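Local coordinates for protein-L-isoaspartate(D-aspartate) O-methyltransferase (PDB 1VBF) that probably transfers a methyl group from S-adenosyl-L-methionine to L-isoaspartyl residues of age-damaged proteins, a step in their repair or degradation, at residues Gly78-Ala86 and Met104-Tyr115; Ala89-Ile100 and Tyr114-Gly125. All blocks are in the same frame, centred on the assembly; numbering follows the deposited sequence.

Contact 1 of 2, residues Gly78-Ala86 and Met104-Tyr115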
loop_
_atom_site.group_PDB
_atom_site.type_symbol
_atom_site.label_atom_id
_atom_site.label_comp_id
_atom_site.label_asym_id
_atom_site.label_seq_id
_atom_site.Cartn_x
_atom_site.Cartn_y
_atom_site.Cartn_z
ATOM N N GLY B 78 6.053 -3.862 33.497
ATOM C CA GLY B 78 5.691 -5.030 32.720
ATOM C C GLY B 78 6.290 -6.326 33.245
ATOM O O GLY B 78 7.041 -7.007 32.549
ATOM N N THR B 79 5.938 -6.698 34.466
ATOM C CA THR B 79 6.472 -7.905 35.094
ATOM C C THR B 79 6.480 -9.140 34.204
ATOM O O THR B 79 7.495 -9.826 34.097
ATOM C CB THR B 79 5.701 -8.235 36.404
ATOM O OG1 THR B 79 5.730 -7.086 37.258
ATOM C CG2 THR B 79 6.343 -9.407 37.139
ATOM N N GLY B 80 5.359 -9.428 33.565
ATOM C CA GLY B 80 5.317 -10.595 32.715
ATOM C C GLY B 80 5.578 -11.858 33.510
ATOM O O GLY B 80 5.017 -12.017 34.591
ATOM N N ILE B 81 6.434 -12.745 32.994
ATOM C CA ILE B 81 6.729 -14.006 33.666
ATOM C C ILE B 81 7.755 -13.902 34.784
ATOM O O ILE B 81 8.143 -14.902 35.350
ATOM C CB ILE B 81 7.201 -15.078 32.671
ATOM C CG1 ILE B 81 8.585 -14.718 32.128
ATOM C CG2 ILE B 81 6.202 -15.208 31.543
ATOM C CD1 ILE B 81 9.206 -15.812 31.269
ATOM N N GLY B 82 8.216 -12.699 35.088
ATOM C CA GLY B 82 9.156 -12.528 36.187
ATOM C C GLY B 82 10.629 -12.810 35.993
ATOM O O GLY B 82 11.423 -12.486 36.880
ATOM N N TYR B 83 11.013 -13.396 34.857
ATOM C CA TYR B 83 12.423 -13.698 34.593
ATOM C C TYR B 83 13.388 -12.492 34.604
ATOM O O TYR B 83 14.466 -12.543 35.225
ATOM C CB TYR B 83 12.564 -14.424 33.266
ATOM C CG TYR B 83 14.000 -14.595 32.865
ATOM C CD1 TYR B 83 14.830 -15.478 33.548
ATOM C CD2 TYR B 83 14.555 -13.824 31.859
ATOM C CE1 TYR B 83 16.212 -15.596 33.236
ATOM C CE2 TYR B 83 15.941 -13.918 31.533
ATOM C CZ TYR B 83 16.762 -14.808 32.224
ATOM O OH TYR B 83 18.105 -14.919 31.898
ATOM N N TYR B 84 13.035 -11.414 33.914
ATOM C CA TYR B 84 13.937 -10.273 33.927
ATOM C C TYR B 84 13.875 -9.606 35.302
ATOM O O TYR B 84 14.826 -8.932 35.728
ATOM C CB TYR B 84 13.593 -9.260 32.816
ATOM C CG TYR B 84 13.752 -9.812 31.419
ATOM C CD1 TYR B 84 12.644 -10.094 30.640
ATOM C CD2 TYR B 84 15.014 -10.111 30.900
ATOM C CE1 TYR B 84 12.766 -10.659 29.402
ATOM C CE2 TYR B 84 15.151 -10.685 29.639
ATOM C CZ TYR B 84 14.018 -10.953 28.900
ATOM O OH TYR B 84 14.131 -11.509 27.653
ATOM N N THR B 85 12.752 -9.814 35.994
ATOM C CA THR B 85 12.576 -9.243 37.312
ATOM C C THR B 85 13.612 -9.935 38.194
ATOM O O THR B 85 14.402 -9.267 38.860
ATOM C CB THR B 85 11.154 -9.483 37.850
ATOM O OG1 THR B 85 10.210 -9.329 36.786
ATOM C CG2 THR B 85 10.820 -8.467 38.949
ATOM N N ALA B 86 13.628 -11.268 38.179
ATOM C CA ALA B 86 14.619 -12.026 38.948
ATOM C C ALA B 86 16.075 -11.540 38.707
ATOM O O ALA B 86 16.789 -11.265 39.669
ATOM C CB ALA B 86 14.512 -13.514 38.627
HETATM N N MSE B 104 -1.553 -12.538 34.042
HETATM C CA MSE B 104 -0.104 -12.489 34.018
HETATM C C MSE B 104 0.441 -12.287 35.442
HETATM O O MSE B 104 1.420 -12.924 35.844
HETATM C CB MSE B 104 0.350 -11.341 33.113
HETATM C CG MSE B 104 1.862 -11.258 32.909
HETATM SE SE MSE B 104 2.676 -12.700 31.844
HETATM C CE MSE B 104 1.123 -13.777 31.411
ATOM N N TYR B 105 -0.202 -11.384 36.181
ATOM C CA TYR B 105 0.138 -11.049 37.566
ATOM C C TYR B 105 0.083 -12.307 38.440
ATOM O O TYR B 105 0.937 -12.530 39.311
ATOM C CB TYR B 105 -0.875 -10.023 38.097
ATOM C CG TYR B 105 -0.704 -9.633 39.550
ATOM C CD1 TYR B 105 0.377 -8.865 39.951
ATOM C CD2 TYR B 105 -1.605 -10.065 40.528
ATOM C CE1 TYR B 105 0.570 -8.540 41.284
ATOM C CE2 TYR B 105 -1.420 -9.742 41.859
ATOM C CZ TYR B 105 -0.329 -8.980 42.228
ATOM O OH TYR B 105 -0.125 -8.657 43.540
ATOM N N ASN B 106 -0.942 -13.117 38.194
ATOM C CA ASN B 106 -1.143 -14.343 38.936
ATOM C C ASN B 106 -0.046 -15.349 38.636
ATOM O O ASN B 106 0.589 -15.886 39.552
ATOM C CB ASN B 106 -2.508 -14.961 38.607
ATOM C CG ASN B 106 -3.683 -14.108 39.088
ATOM O OD1 ASN B 106 -3.583 -13.395 40.083
ATOM N ND2 ASN B 106 -4.812 -14.200 38.388
ATOM N N TYR B 107 0.170 -15.599 37.343
ATOM C CA TYR B 107 1.163 -16.559 36.895
ATOM C C TYR B 107 2.527 -16.325 37.530
ATOM O O TYR B 107 3.216 -17.280 37.889
ATOM C CB TYR B 107 1.266 -16.518 35.372
ATOM C CG TYR B 107 2.373 -17.381 34.777
ATOM C CD1 TYR B 107 2.204 -18.759 34.554
ATOM C CD2 TYR B 107 3.599 -16.815 34.451
ATOM C CE1 TYR B 107 3.245 -19.536 34.016
ATOM C CE2 TYR B 107 4.627 -17.574 33.930
ATOM C CZ TYR B 107 4.456 -18.920 33.710
ATOM O OH TYR B 107 5.525 -19.598 33.174
ATOM N N ALA B 108 2.916 -15.067 37.704
ATOM C CA ALA B 108 4.232 -14.782 38.271
ATOM C C ALA B 108 4.330 -14.669 39.781
ATOM O O ALA B 108 5.426 -14.769 40.326
ATOM C CB ALA B 108 4.807 -13.517 37.645
ATOM N N SER B 109 3.198 -14.434 40.443
ATOM C CA SER B 109 3.118 -14.287 41.908
ATOM C C SER B 109 3.923 -15.348 42.674
ATOM O O SER B 109 4.660 -15.058 43.632
ATOM C CB SER B 109 1.653 -14.378 42.344
ATOM O OG SER B 109 1.136 -15.661 42.036
ATOM N N LYS B 110 3.752 -16.581 42.225
ATOM C CA LYS B 110 4.398 -17.753 42.787
ATOM C C LYS B 110 5.877 -17.952 42.386
ATOM O O LYS B 110 6.687 -18.412 43.182
ATOM C CB LYS B 110 3.547 -18.950 42.361
ATOM C CG LYS B 110 2.893 -18.687 40.982
ATOM C CD LYS B 110 1.651 -19.523 40.679
ATOM C CE LYS B 110 0.431 -18.991 41.411
ATOM N NZ LYS B 110 -0.805 -19.746 41.052
ATOM N N LEU B 111 6.228 -17.573 41.161
ATOM C CA LEU B 111 7.581 -17.751 40.644
ATOM C C LEU B 111 8.706 -16.898 41.216
ATOM O O LEU B 111 9.872 -17.171 40.942
ATOM C CB LEU B 111 7.570 -17.573 39.125
ATOM C CG LEU B 111 6.619 -18.481 38.340
ATOM C CD1 LEU B 111 6.386 -17.908 36.935
ATOM C CD2 LEU B 111 7.194 -19.889 38.294
ATOM N N LEU B 112 8.385 -15.871 41.996
ATOM C CA LEU B 112 9.432 -15.012 42.552
ATOM C C LEU B 112 9.584 -15.078 44.075
ATOM O O LEU B 112 10.220 -14.210 44.692
ATOM C CB LEU B 112 9.178 -13.573 42.125
ATOM C CG LEU B 112 9.437 -13.292 40.648
ATOM C CD1 LEU B 112 9.039 -11.864 40.265
ATOM C CD2 LEU B 112 10.913 -13.516 40.396
ATOM N N SER B 113 9.011 -16.120 44.673
ATOM C CA SER B 113 9.042 -16.319 46.122
ATOM C C SER B 113 10.455 -16.262 46.704
ATOM O O SER B 113 10.691 -15.629 47.729
ATOM C CB SER B 113 8.387 -17.654 46.461
ATOM O OG SER B 113 9.056 -18.701 45.791
ATOM N N TYR B 114 11.387 -16.927 46.046
ATOM C CA TYR B 114 12.774 -16.943 46.485
ATOM C C TYR B 114 13.361 -15.549 46.712
ATOM O O TYR B 114 14.459 -15.405 47.248
ATOM C CB TYR B 114 13.615 -17.665 45.434
ATOM C CG TYR B 114 15.106 -17.425 45.540
ATOM C CD1 TYR B 114 15.860 -18.007 46.562
ATOM C CD2 TYR B 114 15.771 -16.632 44.598
ATOM C CE1 TYR B 114 17.253 -17.809 46.637
ATOM C CE2 TYR B 114 17.154 -16.422 44.664
ATOM C CZ TYR B 114 17.889 -17.012 45.678
ATOM O OH TYR B 114 19.253 -16.813 45.734
ATOM N N TYR B 115 12.652 -14.513 46.299
ATOM C CA TYR B 115 13.209 -13.180 46.462
ATOM C C TYR B 115 12.510 -12.395 47.551
ATOM O O TYR B 115 11.306 -12.541 47.759
ATOM C CB TYR B 115 13.144 -12.423 45.117
ATOM C CG TYR B 115 14.042 -13.001 44.032
ATOM C CD1 TYR B 115 15.388 -12.633 43.953
ATOM C CD2 TYR B 115 13.567 -13.975 43.147
ATOM C CE1 TYR B 115 16.248 -13.228 43.017
ATOM C CE2 TYR B 115 14.411 -14.585 42.216
ATOM C CZ TYR B 115 15.758 -14.207 42.155
ATOM O OH TYR B 115 16.634 -14.816 41.279
HETATM O O HOH W 1 3.285 -10.619 36.208
#

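Contact 2 of 2, residues Ala89-Ile100 and Tyr114-Gly125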
loop_
_atom_site.group_PDB
_atom_site.type_symbol
_atom_site.label_atom_id
_atom_site.label_comp_id
_atom_site.label_asym_id
_atom_site.label_seq_id
_atom_site.Cartn_x
_atom_site.Cartn_y
_atom_site.Cartn_z
ATOM N N ALA B 89 16.661 -8.260 40.504
ATOM C CA ALA B 89 16.633 -8.490 41.943
ATOM C C ALA B 89 17.980 -9.039 42.439
ATOM O O ALA B 89 18.448 -8.699 43.525
ATOM C CB ALA B 89 15.520 -9.461 42.272
ATOM N N GLU B 90 18.595 -9.903 41.642
ATOM C CA GLU B 90 19.891 -10.459 41.996
ATOM C C GLU B 90 20.973 -9.384 42.148
ATOM O O GLU B 90 21.829 -9.475 43.009
ATOM C CB GLU B 90 20.340 -11.441 40.924
ATOM C CG GLU B 90 19.484 -12.683 40.794
ATOM C CD GLU B 90 19.837 -13.764 41.810
ATOM O OE1 GLU B 90 20.996 -13.782 42.290
ATOM O OE2 GLU B 90 18.957 -14.606 42.109
ATOM N N ILE B 91 20.918 -8.349 41.330
ATOM C CA ILE B 91 21.952 -7.338 41.343
ATOM C C ILE B 91 21.674 -6.174 42.255
ATOM O O ILE B 91 22.533 -5.704 43.012
ATOM C CB ILE B 91 22.136 -6.750 39.898
ATOM C CG1 ILE B 91 22.429 -7.872 38.910
ATOM C CG2 ILE B 91 23.185 -5.606 39.884
ATOM C CD1 ILE B 91 22.244 -7.451 37.481
ATOM N N VAL B 92 20.450 -5.699 42.140
ATOM C CA VAL B 92 20.003 -4.511 42.831
ATOM C C VAL B 92 19.512 -4.647 44.289
ATOM O O VAL B 92 19.259 -5.743 44.777
ATOM C CB VAL B 92 18.936 -3.839 41.913
ATOM C CG1 VAL B 92 17.615 -3.664 42.641
ATOM C CG2 VAL B 92 19.480 -2.526 41.380
ATOM N N ASP B 93 19.404 -3.517 44.983
ATOM C CA ASP B 93 18.919 -3.543 46.351
ATOM C C ASP B 93 17.442 -3.913 46.328
ATOM O O ASP B 93 17.061 -5.002 46.756
ATOM C CB ASP B 93 19.094 -2.184 47.025
ATOM C CG ASP B 93 18.581 -2.188 48.448
ATOM O OD1 ASP B 93 18.400 -1.111 49.059
ATOM O OD2 ASP B 93 18.351 -3.299 48.967
ATOM N N LYS B 94 16.618 -3.005 45.810
ATOM C CA LYS B 94 15.175 -3.223 45.713
ATOM C C LYS B 94 14.590 -3.062 44.313
ATOM O O LYS B 94 15.067 -2.259 43.515
ATOM C CB LYS B 94 14.440 -2.295 46.678
ATOM C CG LYS B 94 14.359 -2.873 48.070
ATOM C CD LYS B 94 14.284 -1.780 49.100
ATOM C CE LYS B 94 14.993 -2.208 50.388
ATOM N NZ LYS B 94 15.353 -1.020 51.228
ATOM N N VAL B 95 13.534 -3.821 44.034
ATOM C CA VAL B 95 12.875 -3.783 42.736
ATOM C C VAL B 95 11.359 -3.649 42.856
ATOM O O VAL B 95 10.712 -4.505 43.458
ATOM C CB VAL B 95 13.163 -5.076 41.935
ATOM C CG1 VAL B 95 12.426 -5.075 40.637
ATOM C CG2 VAL B 95 14.622 -5.197 41.665
ATOM N N VAL B 96 10.795 -2.579 42.295
ATOM C CA VAL B 96 9.343 -2.402 42.282
ATOM C C VAL B 96 8.916 -2.763 40.848
ATOM O O VAL B 96 9.402 -2.174 39.893
ATOM C CB VAL B 96 8.944 -0.948 42.580
ATOM C CG1 VAL B 96 7.468 -0.761 42.312
ATOM C CG2 VAL B 96 9.266 -0.593 44.038
ATOM N N SER B 97 8.016 -3.725 40.694
ATOM C CA SER B 97 7.597 -4.148 39.367
ATOM C C SER B 97 6.078 -4.169 39.160
ATOM O O SER B 97 5.353 -4.829 39.900
ATOM C CB SER B 97 8.157 -5.530 39.081
ATOM O OG SER B 97 7.708 -6.026 37.834
ATOM N N VAL B 98 5.618 -3.491 38.109
ATOM C CA VAL B 98 4.199 -3.380 37.806
ATOM C C VAL B 98 3.696 -4.249 36.644
ATOM O O VAL B 98 4.357 -4.353 35.624
ATOM C CB VAL B 98 3.871 -1.914 37.461
ATOM C CG1 VAL B 98 2.368 -1.728 37.333
ATOM C CG2 VAL B 98 4.500 -0.988 38.499
ATOM N N GLU B 99 2.516 -4.846 36.796
ATOM C CA GLU B 99 1.903 -5.658 35.753
ATOM C C GLU B 99 0.422 -5.252 35.641
ATOM O O GLU B 99 -0.274 -5.187 36.647
ATOM C CB GLU B 99 2.014 -7.137 36.086
ATOM C CG GLU B 99 1.182 -7.999 35.154
ATOM C CD GLU B 99 1.613 -7.863 33.702
ATOM O OE1 GLU B 99 0.735 -7.711 32.823
ATOM O OE2 GLU B 99 2.834 -7.910 33.442
ATOM N N ILE B 100 -0.065 -4.989 34.431
ATOM C CA ILE B 100 -1.444 -4.546 34.256
ATOM C C ILE B 100 -2.454 -5.655 34.023
ATOM O O ILE B 100 -3.646 -5.493 34.297
ATOM C CB ILE B 100 -1.551 -3.519 33.081
ATOM C CG1 ILE B 100 -2.884 -2.786 33.123
ATOM C CG2 ILE B 100 -1.458 -4.220 31.742
ATOM C CD1 ILE B 100 -2.907 -1.556 32.223
ATOM N N TYR B 114 11.387 -16.927 46.046
ATOM C CA TYR B 114 12.774 -16.943 46.485
ATOM C C TYR B 114 13.361 -15.549 46.712
ATOM O O TYR B 114 14.459 -15.405 47.248
ATOM C CB TYR B 114 13.615 -17.665 45.434
ATOM C CG TYR B 114 15.106 -17.425 45.540
ATOM C CD1 TYR B 114 15.860 -18.007 46.562
ATOM C CD2 TYR B 114 15.771 -16.632 44.598
ATOM C CE1 TYR B 114 17.253 -17.809 46.637
ATOM C CE2 TYR B 114 17.154 -16.422 44.664
ATOM C CZ TYR B 114 17.889 -17.012 45.678
ATOM O OH TYR B 114 19.253 -16.813 45.734
ATOM N N TYR B 115 12.652 -14.513 46.299
ATOM C CA TYR B 115 13.209 -13.180 46.462
ATOM C C TYR B 115 12.510 -12.395 47.551
ATOM O O TYR B 115 11.306 -12.541 47.759
ATOM C CB TYR B 115 13.144 -12.423 45.117
ATOM C CG TYR B 115 14.042 -13.001 44.032
ATOM C CD1 TYR B 115 15.388 -12.633 43.953
ATOM C CD2 TYR B 115 13.567 -13.975 43.147
ATOM C CE1 TYR B 115 16.248 -13.228 43.017
ATOM C CE2 TYR B 115 14.411 -14.585 42.216
ATOM C CZ TYR B 115 15.758 -14.207 42.155
ATOM O OH TYR B 115 16.634 -14.816 41.279
ATOM N N ASN B 116 13.259 -11.554 48.246
ATOM C CA ASN B 116 12.681 -10.750 49.305
ATOM C C ASN B 116 12.881 -9.267 49.027
ATOM O O ASN B 116 12.699 -8.428 49.910
ATOM C CB ASN B 116 13.319 -11.136 50.640
ATOM C CG ASN B 116 14.612 -10.362 50.944
ATOM O OD1 ASN B 116 15.456 -10.131 50.062
ATOM N ND2 ASN B 116 14.777 -9.972 52.209
ATOM N N ASN B 117 13.256 -8.940 47.792
ATOM C CA ASN B 117 13.492 -7.547 47.435
ATOM C C ASN B 117 12.753 -7.102 46.182
ATOM O O ASN B 117 13.181 -6.164 45.499
ATOM C CB ASN B 117 14.997 -7.275 47.286
ATOM C CG ASN B 117 15.615 -7.970 46.086
ATOM O OD1 ASN B 117 15.133 -9.012 45.631
ATOM N ND2 ASN B 117 16.700 -7.404 45.580
ATOM N N ILE B 118 11.622 -7.754 45.914
ATOM C CA ILE B 118 10.790 -7.447 44.753
ATOM C C ILE B 118 9.331 -7.133 45.141
ATOM O O ILE B 118 8.593 -8.017 45.568
ATOM C CB ILE B 118 10.742 -8.633 43.764
ATOM C CG1 ILE B 118 12.142 -9.056 43.346
ATOM C CG2 ILE B 118 9.911 -8.269 42.551
ATOM C CD1 ILE B 118 12.115 -10.333 42.489
ATOM N N LYS B 119 8.920 -5.879 44.989
ATOM C CA LYS B 119 7.541 -5.491 45.263
ATOM C C LYS B 119 6.733 -5.615 43.951
ATOM O O LYS B 119 7.001 -4.897 42.979
ATOM C CB LYS B 119 7.484 -4.052 45.764
ATOM C CG LYS B 119 6.079 -3.576 46.097
ATOM C CD LYS B 119 6.112 -2.154 46.611
ATOM C CE LYS B 119 4.754 -1.755 47.149
ATOM N NZ LYS B 119 4.236 -2.742 48.145
ATOM N N LEU B 120 5.754 -6.519 43.943
ATOM C CA LEU B 120 4.909 -6.767 42.790
ATOM C C LEU B 120 3.538 -6.058 42.817
ATOM O O LEU B 120 2.640 -6.440 43.564
ATOM C CB LEU B 120 4.686 -8.270 42.648
ATOM C CG LEU B 120 5.944 -9.130 42.502
ATOM C CD1 LEU B 120 5.592 -10.591 42.734
ATOM C CD2 LEU B 120 6.570 -8.922 41.110
ATOM N N ILE B 121 3.373 -5.063 41.952
ATOM C CA ILE B 121 2.142 -4.285 41.834
ATOM C C ILE B 121 1.259 -4.714 40.656
ATOM O O ILE B 121 1.769 -4.978 39.568
ATOM C CB ILE B 121 2.477 -2.788 41.637
ATOM C CG1 ILE B 121 2.936 -2.181 42.960
ATOM C CG2 ILE B 121 1.277 -2.030 41.090
ATOM C CD1 ILE B 121 4.075 -2.889 43.607
ATOM N N LEU B 122 -0.059 -4.770 40.885
ATOM C CA LEU B 122 -1.033 -5.104 39.842
ATOM C C LEU B 122 -1.684 -3.761 39.500
ATOM O O LEU B 122 -2.504 -3.287 40.253
ATOM C CB LEU B 122 -2.107 -6.034 40.379
ATOM C CG LEU B 122 -2.918 -6.840 39.351
ATOM C CD1 LEU B 122 -4.317 -7.012 39.900
ATOM C CD2 LEU B 122 -2.956 -6.172 37.960
ATOM N N GLY B 123 -1.327 -3.147 38.377
ATOM C CA GLY B 123 -1.899 -1.854 38.060
ATOM C C GLY B 123 -1.449 -1.288 36.729
ATOM O O GLY B 123 -0.849 -1.985 35.915
ATOM N N ASP B 124 -1.741 -0.013 36.508
ATOM C CA ASP B 124 -1.415 0.682 35.273
ATOM C C ASP B 124 0.043 1.090 35.298
ATOM O O ASP B 124 0.411 2.077 35.945
ATOM C CB ASP B 124 -2.306 1.921 35.166
ATOM C CG ASP B 124 -2.077 2.713 33.896
ATOM O OD1 ASP B 124 -1.059 2.518 33.199
ATOM O OD2 ASP B 124 -2.932 3.563 33.600
ATOM N N GLY B 125 0.875 0.349 34.583
ATOM C CA GLY B 125 2.294 0.653 34.557
ATOM C C GLY B 125 2.620 2.031 34.014
ATOM O O GLY B 125 3.683 2.588 34.283
#

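Contact 1 of 2, residues Gly78-Ala86 and Met104-Tyr115
Selenomethionine Met104 lays its selenium against the bare backbone of Gly80: SE sits 3.5 Å from Gly80 C, and its CG meets the same glycine's CA. CG lies anti to the backbone N (chi1 -175°) and the chain then bends, which turns the selenium onto the loop. One turn further on, the methyl of Ala108 comes to 3.4 Å from Gly80 O. No direct hydrogen bond crosses between 78-86 and 104-115, but that carbonyl accepts one from a water, which reaches Met104 O more weakly. Beside them Ile81 and Tyr107 lie alongside each other, pointing the same way, with Ile81 CG2 3.7 Å from Tyr107 CE2; the hydroxyl of Tyr107 goes on to Phe28 O. The loop is the glycine-rich turn that follows strand 73-77 in the Rossmann-like methyltransferase fold, and in this class it usually borders the S-adenosylmethionine site. Thr79 to Gly82 form a type II' turn, and Gly82, whose own backbone angles call for a glycine, is the N-cap of helix 83-91. The two methyls of Leu112 are shared out: its side chain crosses that of Thr85 at about a right angle, with CD1 4.0 Å from Thr85 CB, while CD2 lies 3.7 Å from Gly82 O and also touches Ala86 CB. With an alanine in place of Tyr115, the methyl of Ala86 would probably lose this ring beside it and Glu90 a hydrogen-bond donor. Tyr115 finishes the row, its CE2 3.7 Å from Ala86 CB, with the hydroxyl continuing to Glu90.

Contact 2 of 2, residues Ala89-Ile100 and Tyr114-Gly125
Glu90 stands at the edge of the Tyr115 ring, carboxylate and ring planes 90° apart, while Tyr114 CD2 lies over one face of that ring, offset toward the rim. Glu90 OE2 accepts a hydrogen bond from Tyr115 OH, modelled at 2.5 Å, and also lies at the edge of the Tyr114 ring. The Asn117 amide is gripped in its own plane: ND2 donates to Ala89 O at 3.0 Å, on a lone pair, and to Asp93 O at 2.7 Å, from above that carbonyl's plane. CG stands between the backbone N and carbonyl carbon (chi1 68°), which carries the amide back to the helix end. Ala89 CB packs 3.5 Å from Ile118 CD1. From there strands 94-99 and 118-122 run parallel, 14° apart, as neighbours in the Rossmann-like sheet, with bonds alternating from Val95 N to Asn117 O through to Gly123 N and Glu99 O. Val98 CG1 meets Ile121 CG2 at 3.9 Å on one face; Ser97 and Leu120 occupy the other. Glu90 OE1 also forms a salt bridge with Lys22, which would probably help keep the carboxylate ionised, while both Asn117 N-H groups are spent on backbone carbonyls, fixing the turn into the strand against the helix end.

In the fold
From the N terminus, the chain leaves strand 73-77 through 78-86 into helix 83-91, turns into strand 94-99, passes helix 102-109 and returns as strand 118-122. Contact 1 closes the first loop, bringing the glycine-rich turn and helix start against helix 102-109 and its exit. Contact 2 closes the second, across the beta-alpha-beta unit of 94-99, 102-109 and 118-122. The segments alternate, so the loops cross instead of nesting; their second segments overlap at Tyr114 and Tyr115, and Tyr115 takes part in both. Their centres lie about 8 Å apart. Gly78 N and Val98 O, and the hydroxyls of Thr79 and Ser97, probably hydrogen-bond, tying the glycine-rich loop to strand 94-99.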